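Local coordinates for cysteine-rich repeat secretory protein 15 (Arabidopsis thaliana, PDB 6GRF), which probably modulates cell-to-cell trafficking, as a plasmodesmata-located membrane protein whose extracellular part carries two tandem DUF26 domains, at residues 8-13 and 122-127; 187-192 and 200-205. All coordinates share one frame; numbering follows the deposited sequence.

Interaction 1: residues 8-13 and 122-127; sequences FIYGGC and LRYKKC
Tyr10 and Tyr124 carry this contact by each laying its CB over a face of the other's ring: Tyr10 CB is 4.1 Å from the Tyr124 ring centroid, and Tyr124 CB is 3.9 Å from that of Tyr10. The side chains run past each other in opposite directions, so the nearly parallel rings (planes 21° apart) barely overlap, and reciprocal CH-pi contact replaces a true stack. Tyrosine suits position 10 by joining an apolar face to a polar end, and Tyr124 spreads a broad face over Tyr10 CB. Ile9 adds its branched bulk, with Ile9 CG2 3.9 Å from Tyr124 CE2. Beside the Tyr10 hydroxyl runs the Arg123 chain, whose CB lies 3.5 Å from Tyr10 OH. A bend at chi2 (-55°) helps turn the chain so that Arg123 NE donates to a water 3.1 Å away that also bonds Tyr10 OH.

Behind these residues, Ile9 and Tyr10 form a classic beta bulge opposite Gln101, and Arg123 and Tyr124 form another opposite Tyr203. No hydrogen bond joins the strands directly; they run roughly antiparallel at 151°. The arrangement is a side-chain interface between matching edge strands of two five-stranded sheets, one in each half of the tandem DUF26 (Gnk2-homologous) ectodomain.

Interaction 2: residues 187-192 and 200-205; sequences VGKLKN and AEVYLA
The surface of strand 200-204 that meets Leu190 and Lys189 is aliphatic, whereas its flat groups, Tyr203 and Glu201, lie on the other side of the sheet. There the Glu201 carboxyl carbon sits at the edge of the Tyr203 ring, in its plane, and Tyr208 stacks with that ring. Tyr203 OH donates to Glu201 OE1 at 3.1 Å, arriving from well above the carboxylate plane (59° out of it).

On the opposite surface of this antiparallel five-stranded sheet, in the second Gnk2-homologous (DUF26) half, lies the C-terminal part of helix 176-193. Alternation along the strand presents Ala200, Val202 and Leu204 to it. Leu190 makes the principal contact through one branch: Leu190 CD2 lies 3.7 Å from Ala200 CB and equally 3.7 Å from Val202 CG2. With CG beside the backbone N (chi1 -82°), the leucine reaches over to the strand although its CB does not aim straight at it. Alanine's small side chain lets that methyl come close to the strand, and beta-branched valine suits a strand while offering two methyls to the helix. Val202 CG1 meets Lys189 CB at 3.9 Å. The lysine thus contributes only the base of its chain; a bend at chi2 (-67°) helps lead the ammonium group away from the strand.

The apolar patch continues from Leu190 to Ala209 on strand 207-213. Near the helix end, Gly188 O accepts two bonds from Asn192, from ND2 at 2.7 Å and from the backbone N at 3.0 Å, on opposite faces of the carbonyl plane.

No hydrogen bond crosses between helix and strand. Their cohesion here is therefore van der Waals and hydrophobic, dependent on shape and burial, while Tyr203 OH bonds Glu201, Asn192 bonds Gly188 O and Lys191 pairs with Asp143.

The centres of the two interactions lie about 11 Å apart, and they share one sheet: strand 122-127 of interaction 1 is the immediate neighbour of strand 199-204 of interaction 2. Backbone bonds of Tyr203 with Arg123 and Tyr124 connect them directly, and Ile9 CD1 packs against Tyr203 OH between the two sheets. Along the chain, both segments of interaction 1 precede those of interaction 2. Interaction 1 joins the two DUF26 domains at their edge strands, whereas interaction 2 packs helix 176-193 on the sheet within the second domain. The second sheet thus carries helix 176-193 on one surface and meets the first domain along an edge.

Interaction 1: residues 8-13 and 122-127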
loop_
_atom_site.group_PDB
_atom_site.type_symbol
_atom_site.label_atom_id
_atom_site.label_comp_id
_atom_site.label_asym_id
_atom_site.label_seq_id
_atom_site.Cartn_x
_atom_site.Cartn_y
_atom_site.Cartn_z
ATOM N N PHE A 8 -6.258 -10.539 2.869
ATOM C CA PHE A 8 -6.852 -9.378 2.226
ATOM C C PHE A 8 -6.953 -8.217 3.221
ATOM O O PHE A 8 -7.534 -8.380 4.269
ATOM C CB PHE A 8 -8.244 -9.739 1.704
ATOM C CG PHE A 8 -8.982 -8.610 1.038
ATOM C CD1 PHE A 8 -8.731 -8.279 -0.282
ATOM C CD2 PHE A 8 -9.926 -7.873 1.731
ATOM C CE1 PHE A 8 -9.401 -7.228 -0.893
ATOM C CE2 PHE A 8 -10.596 -6.824 1.119
ATOM C CZ PHE A 8 -10.331 -6.500 -0.193
ATOM N N ILE A 9 -6.415 -7.043 2.860
ATOM C CA ILE A 9 -6.532 -5.849 3.695
ATOM C C ILE A 9 -7.611 -4.928 3.118
ATOM O O ILE A 9 -8.600 -4.660 3.788
ATOM C CB ILE A 9 -5.173 -5.148 3.872
ATOM C CG1 ILE A 9 -4.181 -6.101 4.541
ATOM C CG2 ILE A 9 -5.329 -3.849 4.655
ATOM C CD1 ILE A 9 -2.834 -5.505 4.816
ATOM N N TYR A 10 -7.426 -4.454 1.882
ATOM C CA TYR A 10 -8.417 -3.599 1.249
ATOM C C TYR A 10 -8.227 -3.611 -0.273
ATOM O O TYR A 10 -7.148 -3.898 -0.782
ATOM C CB TYR A 10 -8.355 -2.166 1.792
ATOM C CG TYR A 10 -7.307 -1.277 1.170
ATOM C CD1 TYR A 10 -7.571 -0.542 0.021
ATOM C CD2 TYR A 10 -6.046 -1.157 1.733
ATOM C CE1 TYR A 10 -6.608 0.273 -0.556
ATOM C CE2 TYR A 10 -5.072 -0.345 1.168
ATOM C CZ TYR A 10 -5.353 0.370 0.018
ATOM O OH TYR A 10 -4.393 1.160 -0.537
ATOM N N GLY A 11 -9.311 -3.281 -0.971
ATOM C CA GLY A 11 -9.321 -3.112 -2.412
ATOM C C GLY A 11 -10.282 -2.007 -2.814
ATOM O O GLY A 11 -11.239 -1.699 -2.086
ATOM N N GLY A 12 -10.016 -1.392 -3.971
ATOM C CA GLY A 12 -10.880 -0.356 -4.531
ATOM C C GLY A 12 -10.757 -0.339 -6.040
ATOM O O GLY A 12 -9.683 -0.606 -6.572
ATOM N N CYS A 13 -11.870 -0.075 -6.723
ATOM C CA CYS A 13 -11.865 0.047 -8.163
ATOM C C CYS A 13 -12.485 1.375 -8.556
ATOM O O CYS A 13 -13.264 1.946 -7.801
ATOM C CB CYS A 13 -12.622 -1.062 -8.880
ATOM S SG CYS A 13 -13.599 -2.135 -7.800
ATOM N N LEU A 122 -6.400 9.330 2.129
ATOM C CA LEU A 122 -6.675 8.158 2.924
ATOM C C LEU A 122 -7.333 7.080 2.056
ATOM O O LEU A 122 -8.371 7.305 1.470
ATOM C CB LEU A 122 -7.597 8.562 4.079
ATOM C CG LEU A 122 -8.088 7.410 4.955
ATOM C CD1 LEU A 122 -6.910 6.626 5.513
ATOM C CD2 LEU A 122 -8.982 7.931 6.074
ATOM N N ARG A 123 -6.734 5.893 2.029
ATOM C CA ARG A 123 -7.269 4.768 1.270
ATOM C C ARG A 123 -8.028 3.816 2.195
ATOM O O ARG A 123 -9.093 3.348 1.833
ATOM C CB ARG A 123 -6.142 4.034 0.539
ATOM C CG ARG A 123 -5.605 4.808 -0.656
ATOM C CD ARG A 123 -6.710 5.181 -1.626
ATOM N NE ARG A 123 -6.226 5.207 -2.994
ATOM C CZ ARG A 123 -6.067 6.301 -3.736
ATOM N NH1 ARG A 123 -6.423 7.488 -3.278
ATOM N NH2 ARG A 123 -5.549 6.195 -4.943
ATOM N N TYR A 124 -7.470 3.540 3.377
ATOM C CA TYR A 124 -8.061 2.598 4.307
ATOM C C TYR A 124 -7.449 2.804 5.702
ATOM O O TYR A 124 -6.278 3.129 5.842
ATOM C CB TYR A 124 -7.881 1.157 3.807
ATOM C CG TYR A 124 -8.409 0.094 4.736
ATOM C CD1 TYR A 124 -9.774 -0.108 4.890
ATOM C CD2 TYR A 124 -7.554 -0.704 5.481
ATOM C CE1 TYR A 124 -10.277 -1.075 5.746
ATOM C CE2 TYR A 124 -8.040 -1.677 6.345
ATOM C CZ TYR A 124 -9.406 -1.861 6.476
ATOM O OH TYR A 124 -9.900 -2.801 7.335
ATOM N N LYS A 125 -8.277 2.619 6.732
ATOM C CA LYS A 125 -7.825 2.661 8.106
ATOM C C LYS A 125 -8.660 1.685 8.933
ATOM O O LYS A 125 -9.821 1.433 8.629
ATOM C CB LYS A 125 -7.943 4.073 8.687
ATOM C CG LYS A 125 -9.365 4.589 8.850
ATOM C CD LYS A 125 -9.695 4.930 10.275
ATOM C CE LYS A 125 -11.164 5.234 10.470
ATOM N NZ LYS A 125 -11.864 4.117 11.147
ATOM N N LYS A 126 -8.029 1.132 9.967
ATOM C CA LYS A 126 -8.687 0.285 10.927
ATOM C C LYS A 126 -8.074 0.566 12.300
ATOM O O LYS A 126 -6.859 0.488 12.442
ATOM C CB LYS A 126 -8.508 -1.178 10.518
ATOM C CG LYS A 126 -9.404 -2.169 11.245
ATOM C CD LYS A 126 -8.998 -3.608 10.974
ATOM C CE LYS A 126 -10.167 -4.556 10.821
ATOM N NZ LYS A 126 -10.818 -4.806 12.125
ATOM N N CYS A 127 -8.922 0.962 13.256
ATOM C CA CYS A 127 -8.573 1.040 14.665
ATOM C C CYS A 127 -9.087 -0.226 15.354
ATOM O O CYS A 127 -10.211 -0.651 15.113
ATOM C CB CYS A 127 -9.194 2.238 15.384
ATOM S SG CYS A 127 -9.222 3.801 14.459
HETATM O O HOH W 1 -4.986 2.408 -3.067
#

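Interaction 2: residues 187-192 and 200-205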
loop_
_atom_site.group_PDB
_atom_site.type_symbol
_atom_site.label_atom_id
_atom_site.label_comp_id
_atom_site.label_asym_id
_atom_site.label_seq_id
_atom_site.Cartn_x
_atom_site.Cartn_y
_atom_site.Cartn_z
ATOM N N VAL A 187 0.906 9.136 10.212
ATOM C CA VAL A 187 1.050 9.132 11.647
ATOM C C VAL A 187 0.034 10.110 12.237
ATOM O O VAL A 187 -0.638 9.791 13.231
ATOM C CB VAL A 187 2.505 9.458 12.033
ATOM C CG1 VAL A 187 2.646 10.013 13.445
ATOM C CG2 VAL A 187 3.380 8.230 11.825
ATOM N N GLY A 188 -0.071 11.288 11.615
ATOM C CA GLY A 188 -1.097 12.252 11.971
ATOM C C GLY A 188 -2.466 11.596 11.998
ATOM O O GLY A 188 -3.254 11.811 12.906
ATOM N N LYS A 189 -2.731 10.766 10.985
ATOM C CA LYS A 189 -4.014 10.119 10.822
ATOM C C LYS A 189 -4.215 9.048 11.897
ATOM O O LYS A 189 -5.319 8.891 12.391
ATOM C CB LYS A 189 -4.125 9.475 9.441
ATOM C CG LYS A 189 -4.277 10.446 8.287
ATOM C CD LYS A 189 -5.576 11.195 8.310
ATOM C CE LYS A 189 -5.912 11.799 6.966
ATOM N NZ LYS A 189 -7.110 12.665 7.079
ATOM N N LEU A 190 -3.158 8.286 12.194
ATOM C CA LEU A 190 -3.214 7.254 13.215
ATOM C C LEU A 190 -3.616 7.929 14.530
ATOM O O LEU A 190 -4.522 7.466 15.204
ATOM C CB LEU A 190 -1.873 6.509 13.328
ATOM C CG LEU A 190 -1.644 5.390 12.309
ATOM C CD1 LEU A 190 -0.185 4.966 12.252
ATOM C CD2 LEU A 190 -2.524 4.187 12.592
ATOM N N LYS A 191 -3.000 9.076 14.820
ATOM C CA LYS A 191 -3.245 9.785 16.069
ATOM C C LYS A 191 -4.676 10.330 16.086
ATOM O O LYS A 191 -5.339 10.261 17.099
ATOM C CB LYS A 191 -2.232 10.914 16.269
ATOM C CG LYS A 191 -0.813 10.475 16.605
ATOM C CD LYS A 191 0.193 11.580 16.368
ATOM C CE LYS A 191 1.631 11.110 16.372
ATOM N NZ LYS A 191 2.167 10.984 17.749
ATOM N N ASN A 192 -5.154 10.862 14.958
ATOM C CA ASN A 192 -6.355 11.701 14.986
ATOM C C ASN A 192 -7.613 10.843 14.767
ATOM O O ASN A 192 -8.669 11.176 15.299
ATOM C CB ASN A 192 -6.166 12.939 14.096
ATOM C CG ASN A 192 -5.234 13.958 14.746
ATOM O OD1 ASN A 192 -5.614 14.651 15.699
ATOM N ND2 ASN A 192 -3.988 14.028 14.289
ATOM N N ALA A 200 -3.633 0.037 15.476
ATOM C CA ALA A 200 -4.305 0.657 14.346
ATOM C C ALA A 200 -3.416 0.614 13.101
ATOM O O ALA A 200 -2.224 0.421 13.203
ATOM C CB ALA A 200 -4.671 2.070 14.693
ATOM N N GLU A 201 -4.036 0.819 11.933
ATOM C CA GLU A 201 -3.337 0.870 10.649
ATOM C C GLU A 201 -3.968 1.970 9.789
ATOM O O GLU A 201 -5.168 2.143 9.790
ATOM C CB GLU A 201 -3.329 -0.503 9.969
ATOM C CG GLU A 201 -4.664 -1.242 9.943
ATOM C CD GLU A 201 -4.624 -2.631 9.292
ATOM O OE1 GLU A 201 -3.495 -3.162 9.088
ATOM O OE2 GLU A 201 -5.715 -3.196 8.973
ATOM N N VAL A 202 -3.118 2.742 9.105
ATOM C CA VAL A 202 -3.545 3.721 8.128
ATOM C C VAL A 202 -2.791 3.497 6.812
ATOM O O VAL A 202 -1.549 3.425 6.778
ATOM C CB VAL A 202 -3.342 5.151 8.649
ATOM C CG1 VAL A 202 -3.336 6.170 7.522
ATOM C CG2 VAL A 202 -4.397 5.495 9.682
ATOM N N TYR A 203 -3.564 3.410 5.723
ATOM C CA TYR A 203 -3.035 3.222 4.387
ATOM C C TYR A 203 -3.406 4.438 3.539
ATOM O O TYR A 203 -4.581 4.726 3.364
ATOM C CB TYR A 203 -3.591 1.949 3.758
ATOM C CG TYR A 203 -3.185 0.683 4.461
ATOM C CD1 TYR A 203 -2.102 -0.055 4.024
ATOM C CD2 TYR A 203 -3.887 0.221 5.558
ATOM C CE1 TYR A 203 -1.718 -1.218 4.667
ATOM C CE2 TYR A 203 -3.515 -0.937 6.216
ATOM C CZ TYR A 203 -2.421 -1.651 5.772
ATOM O OH TYR A 203 -2.054 -2.794 6.404
ATOM N N LEU A 204 -2.386 5.159 3.074
ATOM C CA LEU A 204 -2.566 6.242 2.135
ATOM C C LEU A 204 -2.205 5.732 0.740
ATOM O O LEU A 204 -1.798 4.594 0.583
ATOM C CB LEU A 204 -1.683 7.421 2.549
ATOM C CG LEU A 204 -1.838 7.870 4.000
ATOM C CD1 LEU A 204 -1.057 9.147 4.241
ATOM C CD2 LEU A 204 -3.305 8.056 4.364
ATOM N N ALA A 205 -2.371 6.595 -0.263
ATOM C CA ALA A 205 -2.142 6.226 -1.662
ATOM C C ALA A 205 -0.720 5.684 -1.876
ATOM O O ALA A 205 -0.553 4.727 -2.627
ATOM C CB ALA A 205 -2.426 7.410 -2.553
#